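Putative endo-1,4-beta-xylanase (Bacteroides thetaiotaomicron VPI-5482, PDB 5MSX) probably hydrolyses O-glycosidic bonds as a family 43 glycoside hydrolase, perhaps an arabinofuranosidase, in the breakdown of plant pectin by a gut bacterium. Local coordinates at residues His21-Phe25 with Arg349-Val354; Asn101-Tyr107 with Leu177-Ile182; Met114-Val118 with Lys127-Gly131; Arg253-Pro258 with Glu305-Asp309. One frame throughout, in Å; residues are numbered along the deposited sequence.

Contact 1: residues His21-Phe25 with Arg349-Val354; sequences HNNPF and RTEYFV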
loop_
_atom_site.group_PDB
_atom_site.type_symbol
_atom_site.label_atom_id
_atom_site.label_comp_id
_atom_site.label_asym_id
_atom_site.label_seq_id
_atom_site.Cartn_x
_atom_site.Cartn_y
_atom_site.Cartn_z
ATOM N N HIS C 21 33.213 -43.348 -5.576
ATOM C CA HIS C 21 32.134 -44.022 -4.845
ATOM C C HIS C 21 30.848 -43.383 -5.372
ATOM O O HIS C 21 30.845 -42.205 -5.708
ATOM C CB HIS C 21 32.197 -43.746 -3.343
ATOM C CG HIS C 21 33.273 -44.488 -2.613
ATOM N ND1 HIS C 21 32.994 -45.493 -1.705
ATOM C CD2 HIS C 21 34.619 -44.334 -2.608
ATOM C CE1 HIS C 21 34.125 -45.936 -1.184
ATOM N NE2 HIS C 21 35.125 -45.255 -1.724
ATOM N N ASN C 22 29.767 -44.146 -5.424
ATOM C CA ASN C 22 28.512 -43.660 -5.992
ATOM C C ASN C 22 27.852 -42.568 -5.088
ATOM O O ASN C 22 27.776 -42.692 -3.844
ATOM C CB ASN C 22 27.564 -44.832 -6.280
ATOM C CG ASN C 22 26.287 -44.404 -7.012
ATOM O OD1 ASN C 22 26.325 -44.014 -8.168
ATOM N ND2 ASN C 22 25.148 -44.485 -6.325
ATOM N N ASN C 23 27.441 -41.489 -5.754
ATOM C CA ASN C 23 26.646 -40.399 -5.186
ATOM C C ASN C 23 25.234 -40.402 -5.802
ATOM O O ASN C 23 25.035 -39.836 -6.891
ATOM C CB ASN C 23 27.294 -39.053 -5.482
ATOM C CG ASN C 23 26.414 -37.876 -5.058
ATOM O OD1 ASN C 23 25.548 -38.009 -4.187
ATOM N ND2 ASN C 23 26.667 -36.718 -5.643
ATOM N N PRO C 24 24.252 -41.007 -5.099
ATOM C CA PRO C 24 22.912 -41.077 -5.707
ATOM C C PRO C 24 22.107 -39.755 -5.650
ATOM O O PRO C 24 21.018 -39.694 -6.214
ATOM C CB PRO C 24 22.201 -42.207 -4.926
ATOM C CG PRO C 24 23.033 -42.497 -3.717
ATOM C CD PRO C 24 24.350 -41.756 -3.830
ATOM N N PHE C 25 22.646 -38.732 -4.985
ATOM C CA PHE C 25 21.983 -37.439 -4.829
ATOM C C PHE C 25 22.528 -36.313 -5.701
ATOM O O PHE C 25 22.029 -35.173 -5.623
ATOM C CB PHE C 25 22.008 -37.057 -3.359
ATOM C CG PHE C 25 21.551 -38.163 -2.484
ATOM C CD1 PHE C 25 20.229 -38.577 -2.522
ATOM C CD2 PHE C 25 22.448 -38.867 -1.705
ATOM C CE1 PHE C 25 19.802 -39.647 -1.762
ATOM C CE2 PHE C 25 22.027 -39.939 -0.954
ATOM C CZ PHE C 25 20.696 -40.319 -0.972
ATOM N N ARG C 349 18.301 -47.102 -1.726
ATOM C CA ARG C 349 19.530 -46.389 -1.949
ATOM C C ARG C 349 20.436 -46.460 -0.753
ATOM O O ARG C 349 20.001 -46.669 0.369
ATOM C CB ARG C 349 19.220 -44.913 -2.284
ATOM C CG ARG C 349 18.366 -44.797 -3.534
ATOM C CD ARG C 349 18.359 -43.396 -4.113
ATOM N NE ARG C 349 17.570 -42.464 -3.326
ATOM C CZ ARG C 349 17.123 -41.291 -3.786
ATOM N NH1 ARG C 349 17.392 -40.890 -5.045
ATOM N NH2 ARG C 349 16.395 -40.510 -2.983
ATOM N N THR C 350 21.710 -46.219 -1.020
ATOM C CA THR C 350 22.748 -46.180 -0.002
ATOM C C THR C 350 23.539 -44.885 -0.160
ATOM O O THR C 350 23.885 -44.506 -1.279
ATOM C CB THR C 350 23.681 -47.403 -0.163
ATOM O OG1 THR C 350 22.904 -48.592 0.046
ATOM C CG2 THR C 350 24.816 -47.368 0.858
ATOM N N GLU C 351 23.778 -44.193 0.952
ATOM C CA GLU C 351 24.640 -43.018 0.978
ATOM C C GLU C 351 25.961 -43.380 1.651
ATOM O O GLU C 351 25.958 -43.958 2.744
ATOM C CB GLU C 351 24.018 -41.877 1.766
ATOM C CG GLU C 351 24.837 -40.592 1.620
ATOM C CD GLU C 351 24.260 -39.366 2.345
ATOM O OE1 GLU C 351 23.256 -39.481 3.100
ATOM O OE2 GLU C 351 24.828 -38.244 2.149
ATOM N N TYR C 352 27.062 -42.996 1.017
ATOM C CA TYR C 352 28.394 -43.136 1.584
ATOM C C TYR C 352 28.857 -41.768 2.043
ATOM O O TYR C 352 28.304 -40.726 1.629
ATOM C CB TYR C 352 29.365 -43.691 0.538
ATOM C CG TYR C 352 28.988 -45.072 0.048
ATOM C CD1 TYR C 352 29.383 -46.211 0.757
ATOM C CD2 TYR C 352 28.224 -45.248 -1.119
ATOM C CE1 TYR C 352 29.018 -47.485 0.339
ATOM C CE2 TYR C 352 27.855 -46.526 -1.551
ATOM C CZ TYR C 352 28.250 -47.637 -0.816
ATOM O OH TYR C 352 27.908 -48.903 -1.225
ATOM N N PHE C 353 29.904 -41.779 2.864
ATOM C CA PHE C 353 30.323 -40.597 3.622
ATOM C C PHE C 353 31.809 -40.329 3.507
ATOM O O PHE C 353 32.397 -39.727 4.409
ATOM C CB PHE C 353 29.877 -40.742 5.076
ATOM C CG PHE C 353 28.394 -40.795 5.227
ATOM C CD1 PHE C 353 27.609 -39.677 4.909
ATOM C CD2 PHE C 353 27.751 -41.969 5.646
ATOM C CE1 PHE C 353 26.224 -39.715 5.028
ATOM C CE2 PHE C 353 26.355 -42.011 5.769
ATOM C CZ PHE C 353 25.590 -40.878 5.451
ATOM N N VAL C 354 32.391 -40.726 2.374
ATOM C CA VAL C 354 33.831 -40.674 2.178
ATOM C C VAL C 354 34.377 -39.238 2.044
ATOM O O VAL C 354 33.664 -38.359 1.556
ATOM C CB VAL C 354 34.310 -41.558 1.006
ATOM C CG1 VAL C 354 33.960 -43.033 1.271
ATOM C CG2 VAL C 354 33.791 -41.090 -0.349
HETATM O O HOH W 1 26.802 -41.874 -1.542
HETATM O O HOH W 2 25.078 -45.423 -3.670
HETATM O O HOH W 3 19.405 -41.705 -7.124
#
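H21 lies flat against V354: the methyl CG1 sits over the centre of the imidazole face, 3.8 Å from the ring centroid and 11° off its normal, a CH-pi contact. The same imidazole turns its edge toward the face of the Y352 ring, an edge-to-face pair with the planes 60° apart, so one small ring is used in two different ways. At the far end of the contact F25 meets two charged side chains at its rim. Its CE1 lies over one face of the R349 guanidinium, 3.7 Å from NH2, while its CE2 touches the aliphatic part of E351, 3.9 Å from CG. With CG pointing opposite its own backbone N (chi1 -172°) and the chain straight beyond, E351 runs past the ring edge, and its OE2 forms salt bridges with R281 and R366. Between these ends P24 CG presses on T350 O at 3.3 Å. No direct hydrogen bond spans the two segments; water does that work. One water takes the N-H of Y352 and donates to N22 O, a second joins N22 ND2 to T350 O, and a third links P24 O to R349 NH1, whose salt-bridge partner is E278. Thus the segment ahead of strand 34-35 packs against strand 349-351 and the loop after it, while that strand pairs with strand 337-339, close to the calcium site of the F5/8 type C domain.

Contact 2: residues Asn101-Tyr107 with Leu177-Ile182; sequences NGKYYIY and LNEDMI. With EDO (1,2-ethanediol), chain G.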
loop_
_atom_site.group_PDB
_atom_site.type_symbol
_atom_site.label_atom_id
_atom_site.label_comp_id
_atom_site.label_asym_id
_atom_site.label_seq_id
_atom_site.Cartn_x
_atom_site.Cartn_y
_atom_site.Cartn_z
ATOM N N ASN C 101 3.642 -1.925 -1.670
ATOM C CA ASN C 101 3.580 -0.781 -0.733
ATOM C C ASN C 101 4.958 -0.335 -0.278
ATOM O O ASN C 101 5.142 -0.005 0.869
ATOM C CB ASN C 101 2.724 -1.135 0.507
ATOM C CG ASN C 101 1.368 -1.676 0.140
ATOM O OD1 ASN C 101 0.673 -1.103 -0.700
ATOM N ND2 ASN C 101 0.981 -2.796 0.754
ATOM N N GLY C 102 5.941 -0.417 -1.169
ATOM C CA GLY C 102 7.310 -0.042 -0.850
ATOM C C GLY C 102 8.048 -0.998 0.060
ATOM O O GLY C 102 9.110 -0.644 0.531
ATOM N N LYS C 103 7.500 -2.206 0.260
ATOM C CA LYS C 103 7.985 -3.219 1.217
ATOM C C LYS C 103 8.027 -4.624 0.592
ATOM O O LYS C 103 7.461 -4.869 -0.476
ATOM C CB LYS C 103 7.021 -3.330 2.413
ATOM C CG LYS C 103 6.821 -2.084 3.245
ATOM C CD LYS C 103 8.132 -1.576 3.785
ATOM C CE LYS C 103 7.919 -0.372 4.679
ATOM N NZ LYS C 103 9.018 0.619 4.476
ATOM N N TYR C 104 8.620 -5.546 1.342
ATOM C CA TYR C 104 8.626 -6.976 1.026
ATOM C C TYR C 104 7.770 -7.730 2.034
ATOM O O TYR C 104 7.919 -7.544 3.251
ATOM C CB TYR C 104 10.054 -7.501 1.033
ATOM C CG TYR C 104 10.849 -6.963 -0.110
ATOM C CD1 TYR C 104 10.810 -7.577 -1.352
ATOM C CD2 TYR C 104 11.603 -5.764 0.014
ATOM C CE1 TYR C 104 11.513 -7.076 -2.433
ATOM C CE2 TYR C 104 12.334 -5.254 -1.078
ATOM C CZ TYR C 104 12.273 -5.917 -2.297
ATOM O OH TYR C 104 12.961 -5.452 -3.397
ATOM N N TYR C 105 6.857 -8.551 1.524
ATOM C CA TYR C 105 6.003 -9.417 2.335
ATOM C C TYR C 105 6.355 -10.910 2.077
ATOM O O TYR C 105 6.689 -11.287 0.960
ATOM C CB TYR C 105 4.543 -9.177 2.007
ATOM C CG TYR C 105 4.039 -7.792 2.312
ATOM C CD1 TYR C 105 4.220 -6.734 1.393
ATOM C CD2 TYR C 105 3.355 -7.528 3.495
ATOM C CE1 TYR C 105 3.743 -5.457 1.665
ATOM C CE2 TYR C 105 2.884 -6.242 3.785
ATOM C CZ TYR C 105 3.079 -5.222 2.871
ATOM O OH TYR C 105 2.616 -3.979 3.156
ATOM N N ILE C 106 6.273 -11.732 3.118
ATOM C CA ILE C 106 6.486 -13.152 3.002
ATOM C C ILE C 106 5.463 -13.860 3.872
ATOM O O ILE C 106 5.010 -13.308 4.880
ATOM C CB ILE C 106 7.958 -13.503 3.323
ATOM C CG1 ILE C 106 8.344 -14.858 2.707
ATOM C CG2 ILE C 106 8.227 -13.418 4.826
ATOM C CD1 ILE C 106 9.840 -15.028 2.568
ATOM N N TYR C 107 5.040 -15.050 3.449
ATOM C CA TYR C 107 3.931 -15.748 4.074
ATOM C C TYR C 107 4.301 -17.217 4.443
ATOM O O TYR C 107 3.883 -18.168 3.773
ATOM C CB TYR C 107 2.715 -15.681 3.180
ATOM C CG TYR C 107 2.339 -14.274 2.748
ATOM C CD1 TYR C 107 3.031 -13.634 1.729
ATOM C CD2 TYR C 107 1.302 -13.576 3.367
ATOM C CE1 TYR C 107 2.705 -12.350 1.324
ATOM C CE2 TYR C 107 0.956 -12.284 2.960
ATOM C CZ TYR C 107 1.668 -11.685 1.932
ATOM O OH TYR C 107 1.386 -10.423 1.497
ATOM N N LEU C 177 -6.543 -11.061 -1.963
ATOM C CA LEU C 177 -5.803 -10.445 -0.890
ATOM C C LEU C 177 -5.971 -8.935 -1.051
ATOM O O LEU C 177 -5.883 -8.400 -2.165
ATOM C CB LEU C 177 -4.344 -10.852 -1.024
ATOM C CG LEU C 177 -3.354 -10.726 0.118
ATOM C CD1 LEU C 177 -3.822 -11.494 1.371
ATOM C CD2 LEU C 177 -1.969 -11.210 -0.345
ATOM N N ASN C 178 -6.225 -8.240 0.052
ATOM C CA ASN C 178 -6.371 -6.767 0.021
ATOM C C ASN C 178 -5.060 -6.044 -0.249
ATOM O O ASN C 178 -3.991 -6.632 -0.111
ATOM C CB ASN C 178 -6.989 -6.265 1.336
ATOM C CG ASN C 178 -8.372 -6.836 1.589
ATOM O OD1 ASN C 178 -8.856 -6.849 2.712
ATOM N ND2 ASN C 178 -9.012 -7.310 0.548
ATOM N N GLU C 179 -5.145 -4.750 -0.575
ATOM C CA GLU C 179 -3.963 -3.924 -0.884
ATOM C C GLU C 179 -3.001 -3.776 0.266
ATOM O O GLU C 179 -1.807 -3.582 0.044
ATOM C CB GLU C 179 -4.330 -2.509 -1.361
ATOM C CG GLU C 179 -5.324 -2.453 -2.510
ATOM C CD GLU C 179 -6.742 -2.249 -2.012
ATOM O OE1 GLU C 179 -7.332 -3.229 -1.483
ATOM O OE2 GLU C 179 -7.249 -1.108 -2.130
ATOM N N ASP C 180 -3.501 -3.858 1.491
ATOM C CA ASP C 180 -2.618 -3.967 2.656
ATOM C C ASP C 180 -1.773 -5.294 2.672
ATOM O O ASP C 180 -0.872 -5.428 3.495
ATOM C CB ASP C 180 -3.405 -3.791 3.983
ATOM C CG ASP C 180 -4.426 -4.914 4.247
ATOM O OD1 ASP C 180 -4.439 -5.938 3.543
ATOM O OD2 ASP C 180 -5.247 -4.761 5.166
ATOM N N MET C 181 -2.117 -6.265 1.813
ATOM C CA MET C 181 -1.364 -7.534 1.646
ATOM C C MET C 181 -1.379 -8.475 2.873
ATOM O O MET C 181 -0.573 -9.423 2.955
ATOM C CB MET C 181 0.080 -7.237 1.204
ATOM C CG MET C 181 0.162 -6.502 -0.131
ATOM S SD MET C 181 -0.473 -7.482 -1.516
ATOM C CE MET C 181 0.911 -8.629 -1.632
ATOM N N ILE C 182 -2.271 -8.201 3.836
ATOM C CA ILE C 182 -2.374 -9.007 5.033
ATOM C C ILE C 182 -3.788 -9.475 5.375
ATOM O O ILE C 182 -3.961 -10.280 6.269
ATOM C CB ILE C 182 -1.705 -8.294 6.219
ATOM C CG1 ILE C 182 -2.430 -7.016 6.607
ATOM C CG2 ILE C 182 -0.267 -7.940 5.869
ATOM C CD1 ILE C 182 -1.766 -6.331 7.785
HETATM C C1 EDO G . 11.328 -4.747 -6.455
HETATM O O1 EDO G . 12.151 -5.773 -5.915
HETATM C C2 EDO G . 12.262 -3.882 -7.270
HETATM O O2 EDO G . 13.383 -3.474 -6.461
HETATM O O HOH W 4 0.468 -3.785 4.873
#
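M181 fits against Y105 and Y107 where a type I beta turn, N178 to M181, packs on strand 103-106 of the family 43 catalytic domain. Its CB is the bump: it rests over the centre of the Y105 ring, 3.8 Å from the centroid and only 5° off the normal, a CH-pi contact. From there the methionine chain, bent at chi2 (-64°) and again at chi3 (-74°), curls back so that CG comes near N101 and CE near the Y107 hydroxyl, filling the hollow between the tyrosines and the asparagine. I98 and A100 of strand 98-100 also touch M181. At the margins I182 CG2 comes to 4.1 Å from Y105 CE2, and L177 CD2 packs beside the end of Y107. Polar groups border the apolar fit. The N101 amide uses both hydrogens of ND2, one for E179 O at 3.0 Å and one for Y105 OH at 3.1 Å; both acceptors lie close to the amide plane, and the two nearly straight bonds should fix the rotation of that group. A water joins Y105 OH to D180 O. M181 N to N178 O closes the turn; D180 OD1 then accepts from the N-H of I182, an Asx turn, while OD2 is hydrogen-bonded to T183. Finally, the Y107 hydroxyl donates to M181 O at 2.6 Å, in the carbonyl plane and on a lone pair.

Contact 3: residues Met114-Val118 with Lys127-Gly131; sequences MYPAV and KLARG. With EDO (1,2-ethanediol), chain Q.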
loop_
_atom_site.group_PDB
_atom_site.type_symbol
_atom_site.label_atom_id
_atom_site.label_comp_id
_atom_site.label_asym_id
_atom_site.label_seq_id
_atom_site.Cartn_x
_atom_site.Cartn_y
_atom_site.Cartn_z
ATOM N N MET C 114 -0.207 -20.332 8.785
ATOM C CA MET C 114 0.294 -19.259 7.936
ATOM C C MET C 114 0.199 -17.906 8.645
ATOM O O MET C 114 -0.834 -17.628 9.256
ATOM C CB MET C 114 -0.493 -19.226 6.641
ATOM C CG MET C 114 -0.270 -20.493 5.809
ATOM S SD MET C 114 -1.256 -20.521 4.320
ATOM C CE MET C 114 -2.935 -20.330 4.946
ATOM N N TYR C 115 1.259 -17.105 8.521
ATOM C CA TYR C 115 1.341 -15.721 8.995
ATOM C C TYR C 115 1.897 -14.786 7.918
ATOM O O TYR C 115 2.852 -15.142 7.231
ATOM C CB TYR C 115 2.302 -15.596 10.178
ATOM C CG TYR C 115 1.865 -16.357 11.389
ATOM C CD1 TYR C 115 2.117 -17.723 11.500
ATOM C CD2 TYR C 115 1.202 -15.705 12.445
ATOM C CE1 TYR C 115 1.691 -18.434 12.610
ATOM C CE2 TYR C 115 0.798 -16.392 13.570
ATOM C CZ TYR C 115 1.028 -17.758 13.658
ATOM O OH TYR C 115 0.604 -18.449 14.774
ATOM N N PRO C 116 1.345 -13.561 7.827
ATOM C CA PRO C 116 1.971 -12.501 7.035
ATOM C C PRO C 116 3.100 -11.798 7.776
ATOM O O PRO C 116 2.951 -11.431 8.939
ATOM C CB PRO C 116 0.812 -11.543 6.781
ATOM C CG PRO C 116 -0.075 -11.689 7.977
ATOM C CD PRO C 116 0.079 -13.112 8.444
ATOM N N ALA C 117 4.233 -11.629 7.104
ATOM C CA ALA C 117 5.381 -10.943 7.660
ATOM C C ALA C 117 5.841 -9.888 6.671
ATOM O O ALA C 117 5.562 -10.003 5.472
ATOM C CB ALA C 117 6.503 -11.922 7.968
ATOM N N VAL C 118 6.553 -8.875 7.166
ATOM C CA VAL C 118 6.927 -7.716 6.342
ATOM C C VAL C 118 8.299 -7.216 6.704
ATOM O O VAL C 118 8.697 -7.324 7.848
ATOM C CB VAL C 118 5.881 -6.568 6.479
ATOM C CG1 VAL C 118 5.782 -6.068 7.928
ATOM C CG2 VAL C 118 6.190 -5.424 5.510
ATOM N N LYS C 127 9.150 -8.987 10.273
ATOM C CA LYS C 127 8.341 -9.022 11.492
ATOM C C LYS C 127 6.945 -9.410 11.137
ATOM O O LYS C 127 6.511 -9.164 10.016
ATOM C CB LYS C 127 8.250 -7.633 12.141
ATOM C CG LYS C 127 9.531 -7.073 12.697
ATOM C CD LYS C 127 9.244 -5.761 13.421
ATOM C CE LYS C 127 10.372 -4.765 13.212
ATOM N NZ LYS C 127 11.690 -5.288 13.690
ATOM N N LEU C 128 6.200 -9.965 12.079
ATOM C CA LEU C 128 4.767 -10.158 11.843
ATOM C C LEU C 128 4.142 -8.809 11.438
ATOM O O LEU C 128 4.495 -7.765 11.989
ATOM C CB LEU C 128 4.066 -10.731 13.057
ATOM C CG LEU C 128 4.283 -12.217 13.338
ATOM C CD1 LEU C 128 3.470 -12.641 14.543
ATOM C CD2 LEU C 128 3.887 -13.047 12.127
ATOM N N ALA C 129 3.278 -8.851 10.427
ATOM C CA ALA C 129 2.686 -7.652 9.835
ATOM C C ALA C 129 1.484 -7.152 10.630
ATOM O O ALA C 129 1.165 -5.970 10.572
ATOM C CB ALA C 129 2.290 -7.924 8.401
ATOM N N ARG C 130 0.825 -8.075 11.331
ATOM C CA ARG C 130 -0.277 -7.811 12.242
ATOM C C ARG C 130 0.103 -8.257 13.645
ATOM O O ARG C 130 0.840 -9.231 13.799
ATOM C CB ARG C 130 -1.506 -8.631 11.848
ATOM C CG ARG C 130 -2.214 -8.097 10.642
ATOM C CD ARG C 130 -3.687 -8.453 10.624
ATOM N NE ARG C 130 -3.954 -9.443 9.600
ATOM C CZ ARG C 130 -3.992 -10.754 9.782
ATOM N NH1 ARG C 130 -3.795 -11.296 10.984
ATOM N NH2 ARG C 130 -4.242 -11.532 8.737
ATOM N N GLY C 131 -0.411 -7.548 14.658
ATOM C CA GLY C 131 -0.319 -7.986 16.061
ATOM C C GLY C 131 1.074 -7.788 16.604
ATOM O O GLY C 131 1.911 -7.156 15.951
HETATM C C1 EDO Q . -3.151 -5.349 14.566
HETATM O O1 EDO Q . -1.875 -4.975 14.021
HETATM C C2 EDO Q . -3.268 -4.829 15.998
HETATM O O2 EDO Q . -2.289 -5.397 16.885
#
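A beta hairpin of the catalytic domain, strands 113-119 and 127-128, is held here by three backbone hydrogen bonds. V118 and K127 form an antiparallel hydrogen-bonded pair, with V118 N to K127 O at 2.9 Å and K127 N to V118 O at 3.0 Å. A117 and L128 follow as a non-hydrogen-bonded pair, their CA atoms only 4.3 Å apart, and A129 N closes the ladder on P116 O at 3.0 Å. K127 O also receives a CA-H...O contact from A117. Beside the backbone, L128 CD2 leans on Y115 CB at 3.6 Å, the two side chains crossing obliquely. On V118, CG1 stands between the backbone N and the carbonyl carbon (chi1 61°), which brings it to A129 CB. P116 CG lies over one face of the R130 guanidinium, whose NH2 donates to I182 O. A129 O accepts from K208 of a neighbouring (third) subunit. Strand 113-119 lies within its sheet, paired with strand 127-128 and with strands 103-106 and 109-110.

Contact 4: residues Arg253-Pro258 with Glu305-Asp309; sequences RGIFGP and ELTMD. With EDO (1,2-ethanediol), chain B.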
loop_
_atom_site.group_PDB
_atom_site.type_symbol
_atom_site.label_atom_id
_atom_site.label_comp_id
_atom_site.label_asym_id
_atom_site.label_seq_id
_atom_site.Cartn_x
_atom_site.Cartn_y
_atom_site.Cartn_z
ATOM N N ARG C 253 16.470 -42.766 -13.820
ATOM C CA ARG C 253 17.431 -41.779 -13.320
ATOM C C ARG C 253 17.560 -41.752 -11.813
ATOM O O ARG C 253 18.390 -41.037 -11.288
ATOM C CB ARG C 253 17.104 -40.380 -13.845
ATOM C CG ARG C 253 17.334 -40.278 -15.344
ATOM C CD ARG C 253 17.068 -38.891 -15.880
ATOM N NE ARG C 253 16.734 -38.958 -17.301
ATOM C CZ ARG C 253 16.032 -38.057 -17.994
ATOM N NH1 ARG C 253 15.526 -36.965 -17.428
ATOM N NH2 ARG C 253 15.807 -38.269 -19.292
ATOM N N GLY C 254 16.793 -42.547 -11.101
ATOM C CA GLY C 254 16.892 -42.572 -9.627
ATOM C C GLY C 254 16.428 -41.254 -8.980
ATOM O O GLY C 254 17.088 -40.745 -8.055
ATOM N N ILE C 255 15.308 -40.703 -9.471
ATOM C CA ILE C 255 14.744 -39.441 -8.948
ATOM C C ILE C 255 13.335 -39.690 -8.442
ATOM O O ILE C 255 12.429 -39.914 -9.235
ATOM C CB ILE C 255 14.789 -38.317 -10.003
ATOM C CG1 ILE C 255 16.262 -38.011 -10.345
ATOM C CG2 ILE C 255 14.081 -37.040 -9.499
ATOM C CD1 ILE C 255 16.451 -37.258 -11.645
ATOM N N PHE C 256 13.178 -39.675 -7.117
ATOM C CA PHE C 256 11.959 -40.107 -6.441
ATOM C C PHE C 256 11.198 -38.939 -5.801
ATOM O O PHE C 256 11.778 -38.139 -5.056
ATOM C CB PHE C 256 12.318 -41.126 -5.349
ATOM C CG PHE C 256 12.868 -42.418 -5.887
ATOM C CD1 PHE C 256 14.231 -42.570 -6.118
ATOM C CD2 PHE C 256 12.018 -43.479 -6.178
ATOM C CE1 PHE C 256 14.740 -43.766 -6.623
ATOM C CE2 PHE C 256 12.519 -44.675 -6.693
ATOM C CZ PHE C 256 13.882 -44.823 -6.898
ATOM N N GLY C 257 9.902 -38.860 -6.088
ATOM C CA GLY C 257 8.996 -37.975 -5.369
ATOM C C GLY C 257 9.348 -36.513 -5.574
ATOM O O GLY C 257 9.662 -35.827 -4.602
ATOM N N PRO C 258 9.336 -36.042 -6.845
ATOM C CA PRO C 258 9.602 -34.643 -7.179
ATOM C C PRO C 258 8.462 -33.713 -6.801
ATOM O O PRO C 258 7.600 -33.373 -7.633
ATOM C CB PRO C 258 9.830 -34.669 -8.694
ATOM C CG PRO C 258 9.011 -35.780 -9.153
ATOM C CD PRO C 258 9.145 -36.840 -8.072
ATOM N N GLU C 305 11.801 -32.887 -17.649
ATOM C CA GLU C 305 12.832 -33.910 -17.777
ATOM C C GLU C 305 13.730 -33.749 -16.548
ATOM O O GLU C 305 14.510 -32.807 -16.470
ATOM C CB GLU C 305 13.629 -33.719 -19.079
ATOM C CG GLU C 305 12.863 -34.151 -20.338
ATOM C CD GLU C 305 12.757 -35.672 -20.468
ATOM O OE1 GLU C 305 13.557 -36.408 -19.839
ATOM O OE2 GLU C 305 11.880 -36.156 -21.210
ATOM N N LEU C 306 13.582 -34.638 -15.572
ATOM C CA LEU C 306 14.268 -34.474 -14.303
ATOM C C LEU C 306 15.695 -35.042 -14.365
ATOM O O LEU C 306 15.922 -36.123 -14.893
ATOM C CB LEU C 306 13.485 -35.151 -13.172
ATOM C CG LEU C 306 12.029 -34.713 -13.037
ATOM C CD1 LEU C 306 11.272 -35.688 -12.138
ATOM C CD2 LEU C 306 11.904 -33.289 -12.516
ATOM N N THR C 307 16.643 -34.293 -13.831
ATOM C CA THR C 307 18.002 -34.747 -13.609
ATOM C C THR C 307 18.423 -34.216 -12.248
ATOM O O THR C 307 17.836 -33.252 -11.733
ATOM C CB THR C 307 19.006 -34.214 -14.665
ATOM O OG1 THR C 307 19.340 -32.848 -14.371
ATOM C CG2 THR C 307 18.438 -34.295 -16.128
ATOM N N MET C 308 19.473 -34.805 -11.706
ATOM C CA MET C 308 20.180 -34.197 -10.599
ATOM C C MET C 308 21.458 -33.449 -11.023
ATOM O O MET C 308 22.372 -33.311 -10.214
ATOM C CB MET C 308 20.498 -35.257 -9.553
ATOM C CG MET C 308 19.255 -35.948 -8.998
ATOM S SD MET C 308 19.821 -37.187 -7.844
ATOM C CE MET C 308 18.400 -37.481 -6.801
ATOM N N ASP C 309 21.512 -32.951 -12.263
ATOM C CA ASP C 309 22.710 -32.269 -12.784
ATOM C C ASP C 309 22.661 -30.766 -12.588
ATOM O O ASP C 309 23.698 -30.155 -12.572
ATOM C CB ASP C 309 22.909 -32.568 -14.264
ATOM C CG ASP C 309 23.053 -34.045 -14.537
ATOM O OD1 ASP C 309 23.717 -34.723 -13.734
ATOM O OD2 ASP C 309 22.507 -34.549 -15.542
HETATM C C1 EDO B . 10.388 -29.304 -20.153
HETATM O O1 EDO B . 9.444 -29.093 -19.078
HETATM C C2 EDO B . 11.497 -30.321 -19.952
HETATM O O2 EDO B . 12.314 -30.032 -18.773
#
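The R253 guanidinium makes its polar contacts at its edge, where L306 O and E305 OE1 lie near its plane. NH1 donates to L306 O at 2.7 Å; that oxygen lies in the guanidinium plane, while NH1 stands above the plane of the carbonyl, not on a lone pair. NH1 and NH2 together grip E305 end-on, both on OE1, with NH2 at 3.0 Å; this salt bridge has the guanidinium and carboxylate planes 44° apart. T307 CG2 approaches the guanidinium obliquely. The arginine spans this distance because its chain is extended from CG to NE (chi2 -178°), whereas E305 bends at chi2 (-73°) to turn its carboxylate back toward it. Behind this charged rim lies an apolar layer. I255 CD1 pushes against the backbone, 3.5 Å from T307 CA, and also reaches L306 CB. I255 and M308 run antiparallel beside each other, I255 CG1 3.9 Å from M308 CG, and M308 CE ends beside G254 O. L306 CD1 meets P258 CG at 3.7 Å, the leucine lying roughly perpendicular to the proline. G254 and I255 form a G1 beta bulge facing N250, and T307 OG1 makes an ST turn with the N-H of D309. The contact joins the loop between strands 245-247 and 261-264 to the one that follows strand 287-293, both packing on strand 272-278: Y276 touches P258 and L306, and E278 touches I255 and M308.

Overall arrangement
The four contacts fall into two pairs on opposite sides of the chain's centre. Contacts 1 and 4, with centres about 15 Å apart, meet where M308 SD packs on P24 O and R349 NH1 approaches G254 O. Contacts 2 and 3, with centres about 10 Å apart, share a sheet and touch through I182 O with R130 NH2 and I106 O with A117 N. The centres of contacts 1 and 2 are about 43 Å apart. D154, predicted to tune the pKa of the catalytic glutamate, has its side chain about 9 Å from that of Y107, and a bound calcium lies about 9 Å from the Y107 side chain. In contact 1 the E351 side chain is about 9 Å from a calcium ion. Contact 1 encloses the other three along the chain.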